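Local structure of arylesterase (Agrobacterium tumefaciens, 3DCI) at residues A[35-40]-A[207-212]; A[109-114]-A[153-158]; A[120-125]-A[176-181]; A[198-203]-A[216-221]. The protein probably hydrolyses ester bonds, as other SGNH (GDSL-like) hydrolases do, and also binds a zinc ion. All coordinates share one frame; numbering follows the deposited sequence.

Interaction 1: A[35-40]-A[207-212]; sequences WGADPA and GVHLDA. With ACY (acetic acid), chain M.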
loop_
_atom_site.group_PDB
_atom_site.type_symbol
_atom_site.label_atom_id
_atom_site.label_comp_id
_atom_site.label_asym_id
_atom_site.label_seq_id
_atom_site.Cartn_x
_atom_site.Cartn_y
_atom_site.Cartn_z
ATOM N N TRP A 35 2.584 -10.114 23.550
ATOM C CA TRP A 35 1.203 -9.865 23.975
ATOM C C TRP A 35 0.806 -10.764 25.166
ATOM O O TRP A 35 0.185 -10.290 26.109
ATOM C CB TRP A 35 0.240 -10.070 22.794
ATOM C CG TRP A 35 -1.183 -9.691 23.115
ATOM C CD1 TRP A 35 -1.674 -8.428 23.343
ATOM C CD2 TRP A 35 -2.290 -10.578 23.294
ATOM N NE1 TRP A 35 -3.026 -8.478 23.598
ATOM C CE2 TRP A 35 -3.422 -9.785 23.596
ATOM C CE3 TRP A 35 -2.445 -11.972 23.198
ATOM C CZ2 TRP A 35 -4.675 -10.342 23.825
ATOM C CZ3 TRP A 35 -3.672 -12.509 23.411
ATOM C CH2 TRP A 35 -4.787 -11.695 23.708
ATOM N N GLY A 36 1.181 -12.051 25.098
ATOM C CA GLY A 36 0.905 -13.038 26.142
ATOM C C GLY A 36 -0.301 -13.902 25.801
ATOM O O GLY A 36 -1.262 -13.917 26.544
ATOM N N ALA A 37 -0.271 -14.624 24.680
ATOM C CA ALA A 37 -1.422 -15.460 24.320
ATOM C C ALA A 37 -1.345 -16.807 25.044
ATOM O O ALA A 37 -0.298 -17.476 25.033
ATOM C CB ALA A 37 -1.529 -15.666 22.822
ATOM N N ASP A 38 -2.445 -17.188 25.671
ATOM C CA ASP A 38 -2.582 -18.519 26.237
ATOM C C ASP A 38 -2.603 -19.585 25.131
ATOM O O ASP A 38 -3.365 -19.466 24.167
ATOM C CB ASP A 38 -3.882 -18.605 27.004
ATOM C CG ASP A 38 -4.070 -19.944 27.680
ATOM O OD1 ASP A 38 -3.498 -20.116 28.762
ATOM O OD2 ASP A 38 -4.806 -20.802 27.141
ATOM N N PRO A 39 -1.787 -20.651 25.274
ATOM C CA PRO A 39 -1.741 -21.697 24.232
ATOM C C PRO A 39 -3.101 -22.365 23.953
ATOM O O PRO A 39 -3.412 -22.643 22.796
ATOM C CB PRO A 39 -0.736 -22.709 24.800
ATOM C CG PRO A 39 0.129 -21.872 25.739
ATOM C CD PRO A 39 -0.845 -20.935 26.373
ATOM N N ALA A 40 -3.896 -22.580 24.996
ATOM C CA ALA A 40 -5.199 -23.249 24.880
ATOM C C ALA A 40 -6.298 -22.320 24.345
ATOM O O ALA A 40 -6.906 -22.583 23.300
ATOM C CB ALA A 40 -5.614 -23.808 26.227
ATOM N N GLY A 207 2.326 -26.373 20.446
ATOM C CA GLY A 207 3.687 -26.437 19.928
ATOM C C GLY A 207 4.352 -25.102 19.650
ATOM O O GLY A 207 5.493 -25.070 19.208
ATOM N N VAL A 208 3.664 -23.991 19.917
ATOM C CA VAL A 208 4.137 -22.670 19.466
ATOM C C VAL A 208 4.149 -21.588 20.573
ATOM O O VAL A 208 5.155 -20.912 20.779
ATOM C CB VAL A 208 3.307 -22.187 18.239
ATOM C CG1 VAL A 208 3.681 -20.758 17.834
ATOM C CG2 VAL A 208 3.472 -23.177 17.068
ATOM N N HIS A 209 3.037 -21.443 21.281
ATOM C CA HIS A 209 2.869 -20.388 22.277
ATOM C C HIS A 209 3.364 -20.791 23.654
ATOM O O HIS A 209 3.745 -21.927 23.855
ATOM C CB HIS A 209 1.399 -19.945 22.322
ATOM C CG HIS A 209 0.959 -19.301 21.051
ATOM N ND1 HIS A 209 0.256 -19.981 20.078
ATOM C CD2 HIS A 209 1.196 -18.065 20.555
ATOM C CE1 HIS A 209 0.062 -19.180 19.043
ATOM N NE2 HIS A 209 0.618 -18.010 19.305
ATOM N N LEU A 210 3.373 -19.829 24.576
ATOM C CA LEU A 210 3.946 -20.008 25.915
ATOM C C LEU A 210 2.886 -19.953 27.019
ATOM O O LEU A 210 2.010 -19.088 27.002
ATOM C CB LEU A 210 4.994 -18.922 26.178
ATOM C CG LEU A 210 6.141 -18.831 25.188
ATOM C CD1 LEU A 210 6.912 -17.520 25.405
ATOM C CD2 LEU A 210 7.027 -20.052 25.360
ATOM N N ASP A 211 2.960 -20.873 27.980
ATOM C CA ASP A 211 2.097 -20.773 29.145
ATOM C C ASP A 211 2.559 -19.592 30.030
ATOM O O ASP A 211 3.574 -18.945 29.731
ATOM C CB ASP A 211 1.964 -22.110 29.889
ATOM C CG ASP A 211 3.250 -22.609 30.506
ATOM O OD1 ASP A 211 4.220 -21.848 30.677
ATOM O OD2 ASP A 211 3.256 -23.807 30.862
ATOM N N ALA A 212 1.794 -19.289 31.076
ATOM C CA ALA A 212 2.065 -18.113 31.926
ATOM C C ALA A 212 3.436 -18.186 32.593
ATOM O O ALA A 212 4.149 -17.180 32.667
ATOM C CB ALA A 212 0.958 -17.962 33.011
HETATM C C ACY M . 2.139 -15.315 17.307
HETATM O O ACY M . 2.123 -14.095 17.142
HETATM O OXT ACY M . 1.098 -15.996 17.226
HETATM C CH3 ACY M . 3.439 -16.037 17.605
HETATM O O HOH W 1 2.200 -17.187 24.225
#
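P39 and H209 lead the van der Waals packing of this contact between two loops, with P39 CG 4.1 Å from H209 CB. The proline ring lies against the chain just beyond the histidine, its CD 3.5 Å from L210 O. H209 CB stands 4.0 Å from A37 O, while the methyl of A37 approaches the imidazole obliquely, 4.3 Å from CB to CD2. On one face the imidazole carries V208 CG1, centred over the ring.

Polar links across the gap pass through water. The carbonyl oxygens A37 O and L210 O, both acceptors, cannot bond each other. One water donates to A37 O at 2.6 Å and accepts from L210 N at 2.9 Å, tying the loops together beside them.

With CG beside its backbone N (chi1 -65°), H209 turns its NE2 edge to a bound acetate, probably from the crystallisation liquor, and the NE2 to OXT bond measures 2.9 Å at 161°, in the ring plane. ND1 bonds D206 on the other side. The acetate is also held by the backbone N of S32 and G72 and by N112 ND2. This arrangement is consistent with a Ser-His-Asp triad (S32, H209, D206) and the oxyanion hole of SGNH hydrolases.

Interaction 2: A[109-114]-A[153-158]; sequences LGTNDI and VAPPPC. With ACY (acetic acid), chain M.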
loop_
_atom_site.group_PDB
_atom_site.type_symbol
_atom_site.label_atom_id
_atom_site.label_comp_id
_atom_site.label_asym_id
_atom_site.label_seq_id
_atom_site.Cartn_x
_atom_site.Cartn_y
_atom_site.Cartn_z
ATOM N N LEU A 109 10.948 -11.621 17.829
ATOM C CA LEU A 109 10.169 -11.948 16.635
ATOM C C LEU A 109 10.867 -13.056 15.881
ATOM O O LEU A 109 12.071 -13.322 16.102
ATOM C CB LEU A 109 10.013 -10.739 15.707
ATOM C CG LEU A 109 9.104 -9.601 16.164
ATOM C CD1 LEU A 109 9.279 -8.358 15.283
ATOM C CD2 LEU A 109 7.619 -10.009 16.258
ATOM N N GLY A 110 10.112 -13.698 15.000
ATOM C CA GLY A 110 10.643 -14.776 14.141
ATOM C C GLY A 110 9.712 -15.966 14.023
ATOM O O GLY A 110 9.734 -16.688 13.010
ATOM N N THR A 111 8.925 -16.201 15.079
ATOM C CA THR A 111 7.959 -17.302 15.123
ATOM C C THR A 111 6.958 -17.281 13.964
ATOM O O THR A 111 6.570 -18.322 13.469
ATOM C CB THR A 111 7.213 -17.281 16.486
ATOM O OG1 THR A 111 8.185 -17.372 17.552
ATOM C CG2 THR A 111 6.204 -18.425 16.589
ATOM N N ASN A 112 6.524 -16.099 13.554
ATOM C CA ASN A 112 5.612 -15.964 12.413
ATOM C C ASN A 112 6.312 -15.911 11.067
ATOM O O ASN A 112 5.718 -16.266 10.064
ATOM C CB ASN A 112 4.719 -14.757 12.600
ATOM C CG ASN A 112 3.848 -14.909 13.800
ATOM O OD1 ASN A 112 3.274 -15.971 14.023
ATOM N ND2 ASN A 112 3.792 -13.892 14.612
ATOM N N ASP A 113 7.576 -15.504 11.068
ATOM C CA ASP A 113 8.383 -15.443 9.841
ATOM C C ASP A 113 8.702 -16.818 9.304
ATOM O O ASP A 113 9.027 -16.962 8.122
ATOM C CB ASP A 113 9.699 -14.699 10.091
ATOM C CG ASP A 113 9.478 -13.286 10.645
ATOM O OD1 ASP A 113 8.965 -13.147 11.779
ATOM O OD2 ASP A 113 9.876 -12.326 9.979
ATOM N N ILE A 114 8.612 -17.827 10.175
ATOM C CA ILE A 114 8.838 -19.214 9.767
ATOM C C ILE A 114 7.527 -19.938 9.406
ATOM O O ILE A 114 7.551 -21.130 9.112
ATOM C CB ILE A 114 9.687 -20.009 10.816
ATOM C CG1 ILE A 114 8.943 -20.148 12.161
ATOM C CG2 ILE A 114 11.051 -19.322 11.033
ATOM C CD1 ILE A 114 9.577 -21.155 13.133
ATOM N N VAL A 153 16.143 -10.769 20.643
ATOM C CA VAL A 153 15.743 -11.926 21.402
ATOM C C VAL A 153 15.181 -13.036 20.496
ATOM O O VAL A 153 14.213 -12.826 19.743
ATOM C CB VAL A 153 14.727 -11.545 22.459
ATOM C CG1 VAL A 153 14.325 -12.793 23.279
ATOM C CG2 VAL A 153 15.309 -10.455 23.405
ATOM N N ALA A 154 15.800 -14.213 20.552
ATOM C CA ALA A 154 15.298 -15.349 19.795
ATOM C C ALA A 154 14.156 -15.942 20.608
ATOM O O ALA A 154 14.317 -16.145 21.809
ATOM C CB ALA A 154 16.406 -16.394 19.555
ATOM N N PRO A 155 12.992 -16.199 19.966
ATOM C CA PRO A 155 11.887 -16.795 20.683
ATOM C C PRO A 155 12.170 -18.264 20.965
ATOM O O PRO A 155 12.980 -18.880 20.270
ATOM C CB PRO A 155 10.717 -16.634 19.699
ATOM C CG PRO A 155 11.342 -16.687 18.371
ATOM C CD PRO A 155 12.656 -15.969 18.547
ATOM N N PRO A 156 11.524 -18.836 21.977
ATOM C CA PRO A 156 11.767 -20.257 22.221
ATOM C C PRO A 156 11.326 -21.064 21.007
ATOM O O PRO A 156 10.347 -20.690 20.382
ATOM C CB PRO A 156 10.876 -20.569 23.420
ATOM C CG PRO A 156 10.595 -19.236 24.042
ATOM C CD PRO A 156 10.548 -18.274 22.923
ATOM N N PRO A 157 12.067 -22.131 20.645
ATOM C CA PRO A 157 11.700 -22.914 19.475
ATOM C C PRO A 157 10.363 -23.630 19.603
ATOM O O PRO A 157 9.899 -23.918 20.720
ATOM C CB PRO A 157 12.839 -23.927 19.345
ATOM C CG PRO A 157 13.475 -23.978 20.667
ATOM C CD PRO A 157 13.289 -22.634 21.282
ATOM N N CYS A 158 9.759 -23.928 18.456
ATOM C CA CYS A 158 8.554 -24.739 18.408
ATOM C C CYS A 158 8.817 -26.186 18.856
ATOM O O CYS A 158 9.941 -26.682 18.799
ATOM C CB CYS A 158 7.963 -24.718 16.993
ATOM S SG CYS A 158 7.454 -23.043 16.528
HETATM C C ACY M . 2.139 -15.315 17.307
HETATM O O ACY M . 2.123 -14.095 17.142
HETATM O OXT ACY M . 1.098 -15.996 17.226
HETATM C CH3 ACY M . 3.439 -16.037 17.605
HETATM O O HOH W 2 9.563 -19.778 17.443
#
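L109 meets P155 through its backbone, with L109 O 3.7 Å from P155 CD. Two strands that were hydrogen-bonded neighbours shortly before, through V153 and I107, are separating here: L109 N and V153 O stand 4.0 Å apart, too far for a hydrogen bond. L109 O is instead taken up by the hydroxyl of Y182. G110, at a phi of 137°, bends the chain away from the strand direction into a short helix-like turn, which a weak bond from I114 N to G110 O closes.

T111 is the first side chain of this turn to press on the proline. Its OG1, lying beside its own backbone N (chi1 -57°), comes to 3.3 Å from P155 CG, the two side chains sliding past each other in opposite directions. The same hydroxyl is 2.8 Å from a water that donates to P156 O, so water joins the segments where no direct hydrogen bond does. CG2, the other branch of T111, points to the methyl of a bound acetate.

N112 turns from the contact to the acetate, and its ND2 donates to the acetate O almost straight, at 3.0 Å and 178°; its OD1 accepts from R170, which helps fix the amide. I114 closes the turn, its extended chain bringing CD1 to 4.4 Å from C158 SG.

The contact lies at the C-terminal ends of the adjacent parallel strands 104-108 and 149-154, the second of which still includes V153 and A154, with L33 of helix 32-35 touching T111 and P155, and S175 of helix 172-175 touching I114.

Interaction 3: A[120-125]-A[176-181]; sequences GRAEAA and MRLAPL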
loop_
_atom_site.group_PDB
_atom_site.type_symbol
_atom_site.label_atom_id
_atom_site.label_comp_id
_atom_site.label_asym_id
_atom_site.label_seq_id
_atom_site.Cartn_x
_atom_site.Cartn_y
_atom_site.Cartn_z
ATOM N N GLY A 120 8.799 -20.408 5.302
ATOM C CA GLY A 120 8.945 -21.631 6.061
ATOM C C GLY A 120 10.310 -21.831 6.673
ATOM O O GLY A 120 10.534 -22.872 7.271
ATOM N N ARG A 121 11.188 -20.820 6.592
ATOM C CA ARG A 121 12.610 -20.965 6.944
ATOM C C ARG A 121 13.158 -19.796 7.771
ATOM O O ARG A 121 12.605 -18.718 7.778
ATOM C CB ARG A 121 13.448 -21.106 5.675
ATOM C CG ARG A 121 13.215 -22.409 4.913
ATOM C CD ARG A 121 14.066 -22.451 3.657
ATOM N NE ARG A 121 15.497 -22.350 3.966
ATOM C CZ ARG A 121 16.309 -23.408 4.124
ATOM N NH1 ARG A 121 15.847 -24.661 3.995
ATOM N NH2 ARG A 121 17.603 -23.229 4.400
ATOM N N ALA A 122 14.285 -20.030 8.427
ATOM C CA ALA A 122 14.903 -19.051 9.311
ATOM C C ALA A 122 15.513 -17.845 8.574
ATOM O O ALA A 122 15.629 -16.755 9.177
ATOM C CB ALA A 122 15.959 -19.735 10.169
ATOM N N GLU A 123 15.883 -18.037 7.298
ATOM C CA GLU A 123 16.543 -16.991 6.480
ATOM C C GLU A 123 15.727 -15.714 6.493
ATOM O O GLU A 123 16.269 -14.622 6.671
ATOM C CB GLU A 123 16.745 -17.400 5.000
ATOM C CG GLU A 123 17.960 -18.272 4.674
ATOM C CD GLU A 123 17.707 -19.776 4.883
ATOM O OE1 GLU A 123 16.629 -20.130 5.424
ATOM O OE2 GLU A 123 18.592 -20.595 4.516
ATOM N N ALA A 124 14.423 -15.853 6.265
ATOM C CA ALA A 124 13.543 -14.696 6.239
ATOM C C ALA A 124 13.498 -13.966 7.597
ATOM O O ALA A 124 13.385 -12.727 7.647
ATOM C CB ALA A 124 12.101 -15.111 5.770
ATOM N N ALA A 125 13.574 -14.719 8.688
ATOM C CA ALA A 125 13.566 -14.118 10.011
ATOM C C ALA A 125 14.844 -13.331 10.277
ATOM O O ALA A 125 14.760 -12.205 10.766
ATOM C CB ALA A 125 13.333 -15.144 11.107
HETATM N N MSE A 176 14.685 -23.679 15.469
HETATM C CA MSE A 176 15.894 -23.910 16.258
HETATM C C MSE A 176 17.109 -23.198 15.666
HETATM O O MSE A 176 18.150 -23.067 16.323
HETATM C CB MSE A 176 16.179 -25.413 16.356
HETATM C CG MSE A 176 15.215 -26.206 17.240
HETATM SE SE MSE A 176 15.697 -28.086 17.201
HETATM C CE MSE A 176 14.443 -28.807 18.522
ATOM N N ARG A 177 16.992 -22.743 14.423
ATOM C CA ARG A 177 18.049 -21.982 13.774
ATOM C C ARG A 177 18.038 -20.501 14.170
ATOM O O ARG A 177 18.993 -19.775 13.896
ATOM C CB ARG A 177 17.941 -22.079 12.243
ATOM C CG ARG A 177 18.210 -23.457 11.613
ATOM C CD ARG A 177 17.954 -23.378 10.085
ATOM N NE ARG A 177 18.956 -22.547 9.393
ATOM C CZ ARG A 177 18.802 -21.959 8.195
ATOM N NH1 ARG A 177 17.667 -22.073 7.495
ATOM N NH2 ARG A 177 19.804 -21.239 7.676
ATOM N N LEU A 178 16.952 -20.034 14.780
ATOM C CA LEU A 178 16.824 -18.614 15.074
ATOM C C LEU A 178 17.865 -18.146 16.093
ATOM O O LEU A 178 18.465 -17.083 15.910
ATOM C CB LEU A 178 15.402 -18.259 15.537
ATOM C CG LEU A 178 14.293 -18.413 14.491
ATOM C CD1 LEU A 178 12.899 -18.124 15.091
ATOM C CD2 LEU A 178 14.533 -17.510 13.286
ATOM N N ALA A 179 18.102 -18.929 17.143
ATOM C CA ALA A 179 19.093 -18.551 18.170
ATOM C C ALA A 179 20.502 -18.331 17.572
ATOM O O ALA A 179 21.033 -17.217 17.649
ATOM C CB ALA A 179 19.131 -19.554 19.289
ATOM N N PRO A 180 21.088 -19.363 16.939
ATOM C CA PRO A 180 22.432 -19.156 16.395
ATOM C C PRO A 180 22.510 -18.107 15.290
ATOM O O PRO A 180 23.520 -17.413 15.204
ATOM C CB PRO A 180 22.827 -20.548 15.865
ATOM C CG PRO A 180 21.553 -21.270 15.692
ATOM C CD PRO A 180 20.620 -20.744 16.725
ATOM N N LEU A 181 21.479 -17.985 14.451
ATOM C CA LEU A 181 21.503 -16.964 13.400
ATOM C C LEU A 181 21.375 -15.554 13.986
ATOM O O LEU A 181 22.038 -14.618 13.520
ATOM C CB LEU A 181 20.407 -17.202 12.334
ATOM C CG LEU A 181 20.590 -18.407 11.387
ATOM C CD1 LEU A 181 19.353 -18.608 10.500
ATOM C CD2 LEU A 181 21.854 -18.276 10.527
#
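A salt-bridge network of R121, E123 and R177 joins the beginnings of two helices, 122-138 and 178-189. R121 grips the E123 carboxylate side-on: NE donates to OE1, and NH2 reaches OE2 at 2.8 Å along a nearly straight bond (175°) that lies in the guanidinium plane and uses the syn lone pair. R121 NE and R177 NH1 reach E123 OE1 from opposite faces of the carboxylate, the latter at 3.0 Å, and the R177 guanidinium is turned 73° against the carboxylate. A second R177 nitrogen, NH2, makes a weak 3.4 Å bond to E123 OE2. Both arginines thus gather round one anion, which probably offsets the closeness of R121 NH2 and R177 NH1 at 3.3 Å. Q174 also accepts from R177 NH1.

In the alpha/beta/alpha fold these helices pack beside each other along the parallel sheet, and an apolar layer continues inward from the charges. A122 CB sits over one face of the R177 guanidinium, offset toward its rim, and meets L181 CD1 at 3.6 Å. L178 sets CD2, the branch not in line with its extended chain, against A125 CB at 3.4 Å, closer than usual for two methyls. R121 packs on P116 and E123 on G169 of the third subunit.

Interaction 4: A[198-203]-A[216-221]; sequences SVASAS and AAIGRA
V199 straddles the methyl of A221, both branches of its isopropyl group facing the helix: CG1 lies 3.6 Å and CG2 3.7 Å from A221 CB. The rotation about CA-CB (chi1 -60°) is what allows this, since CG1 lies beside the backbone N and CG2 between that N and the carbonyl carbon, so that the pair opens over a single small side chain. CG2 also leans back along the helix, 3.9 Å from A217 O, and A217 CB, one turn before A221, faces V199 O.

A200 points its methyl the same way but meets a different side chain. I218 runs past it lengthwise: A200 CB is 3.7 Å from I218 CG1 and 3.9 Å from I218 CD1, so the methyl lies along the extended arm (chi2 174°) and does not merely touch its end. CG1 of I218 also comes to 4.2 Å from V199 CG2, so that I218 touches both loop residues.

No hydrogen bond crosses here; the fit is apolar. Beyond it, I218 reaches W51 of helix 51-59 as well as A196 and L210. In this alpha/beta/alpha sandwich the contact packs the loop after the edge strand 192-195 against the C-terminal helix 212-229.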
loop_
_atom_site.group_PDB
_atom_site.type_symbol
_atom_site.label_atom_id
_atom_site.label_comp_id
_atom_site.label_asym_id
_atom_site.label_seq_id
_atom_site.Cartn_x
_atom_site.Cartn_y
_atom_site.Cartn_z
ATOM N N SER A 198 16.541 -20.523 26.090
ATOM C CA SER A 198 17.434 -20.988 27.144
ATOM C C SER A 198 16.744 -20.995 28.497
ATOM O O SER A 198 17.260 -21.591 29.418
ATOM C CB SER A 198 18.691 -20.103 27.236
ATOM O OG SER A 198 18.341 -18.779 27.644
ATOM N N VAL A 199 15.616 -20.296 28.624
ATOM C CA VAL A 199 14.861 -20.224 29.877
ATOM C C VAL A 199 13.387 -20.623 29.779
ATOM O O VAL A 199 12.731 -20.751 30.815
ATOM C CB VAL A 199 14.908 -18.808 30.538
ATOM C CG1 VAL A 199 16.349 -18.399 30.875
ATOM C CG2 VAL A 199 14.196 -17.759 29.677
ATOM N N ALA A 200 12.873 -20.848 28.570
ATOM C CA ALA A 200 11.449 -21.098 28.375
ATOM C C ALA A 200 11.278 -22.053 27.230
ATOM O O ALA A 200 12.063 -22.015 26.276
ATOM C CB ALA A 200 10.716 -19.794 28.048
ATOM N N SER A 201 10.255 -22.899 27.325
ATOM C CA SER A 201 9.899 -23.824 26.233
ATOM C C SER A 201 8.479 -23.581 25.735
ATOM O O SER A 201 7.588 -23.291 26.524
ATOM C CB SER A 201 10.033 -25.284 26.691
ATOM O OG SER A 201 11.382 -25.598 27.011
ATOM N N ALA A 202 8.282 -23.730 24.425
ATOM C CA ALA A 202 6.945 -23.734 23.827
ATOM C C ALA A 202 6.016 -24.736 24.515
ATOM O O ALA A 202 6.453 -25.779 24.998
ATOM C CB ALA A 202 7.038 -24.069 22.347
ATOM N N SER A 203 4.732 -24.414 24.568
ATOM C CA SER A 203 3.739 -25.345 25.136
ATOM C C SER A 203 3.416 -26.482 24.152
ATOM O O SER A 203 3.283 -26.241 22.953
ATOM C CB SER A 203 2.452 -24.590 25.459
ATOM O OG SER A 203 1.471 -25.453 25.976
ATOM N N ALA A 216 6.541 -15.590 32.125
ATOM C CA ALA A 216 7.117 -14.843 33.233
ATOM C C ALA A 216 8.611 -15.134 33.402
ATOM O O ALA A 216 9.365 -14.238 33.786
ATOM C CB ALA A 216 6.368 -15.150 34.526
ATOM N N ALA A 217 9.038 -16.376 33.116
ATOM C CA ALA A 217 10.463 -16.734 33.202
ATOM C C ALA A 217 11.303 -15.958 32.167
ATOM O O ALA A 217 12.469 -15.646 32.413
ATOM C CB ALA A 217 10.661 -18.224 33.060
ATOM N N ILE A 218 10.705 -15.607 31.032
ATOM C CA ILE A 218 11.396 -14.771 30.060
ATOM C C ILE A 218 11.608 -13.356 30.610
ATOM O O ILE A 218 12.714 -12.798 30.502
ATOM C CB ILE A 218 10.666 -14.743 28.692
ATOM C CG1 ILE A 218 10.746 -16.122 28.033
ATOM C CG2 ILE A 218 11.255 -13.663 27.752
ATOM C CD1 ILE A 218 9.927 -16.241 26.750
ATOM N N GLY A 219 10.569 -12.770 31.198
ATOM C CA GLY A 219 10.703 -11.421 31.746
ATOM C C GLY A 219 11.733 -11.375 32.870
ATOM O O GLY A 219 12.506 -10.437 32.969
ATOM N N ARG A 220 11.734 -12.398 33.718
ATOM C CA ARG A 220 12.695 -12.479 34.814
ATOM C C ARG A 220 14.132 -12.602 34.304
ATOM O O ARG A 220 15.011 -11.896 34.788
ATOM C CB ARG A 220 12.331 -13.635 35.731
ATOM C CG ARG A 220 11.289 -13.212 36.766
ATOM C CD ARG A 220 10.367 -14.325 37.347
ATOM N NE ARG A 220 10.955 -15.638 37.654
ATOM C CZ ARG A 220 12.108 -15.876 38.291
ATOM N NH1 ARG A 220 12.466 -17.137 38.515
ATOM N NH2 ARG A 220 12.902 -14.890 38.723
ATOM N N ALA A 221 14.331 -13.470 33.304
ATOM C CA ALA A 221 15.647 -13.754 32.715
ATOM C C ALA A 221 16.218 -12.542 31.960
ATOM O O ALA A 221 17.433 -12.333 31.938
ATOM C CB ALA A 221 15.559 -14.970 31.763
#

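Overall arrangement
The four contacts surround the C-terminal end of the parallel sheet. Interactions 1 and 2, with centres about 13 Å apart, hold loops on either side of the same acetate and touch each other, V208 against T111. Interaction 3, its centre about 8 Å from that of interaction 2, continues from it into helices 122-138 and 178-189. Interaction 4, on helix 212-229, has its centre about 19 Å from that of interaction 3 and adjoins interaction 1, where H209 O and S203 N probably share a hydrogen bond. Along the chain, interactions 2 and 3 cross each other inside the loop closed by interaction 1, and interaction 4 crosses 1. Interactions 1 and 2 thus bring distant parts of the sequence together at the probable active site, while 3 and 4 pack helices further out.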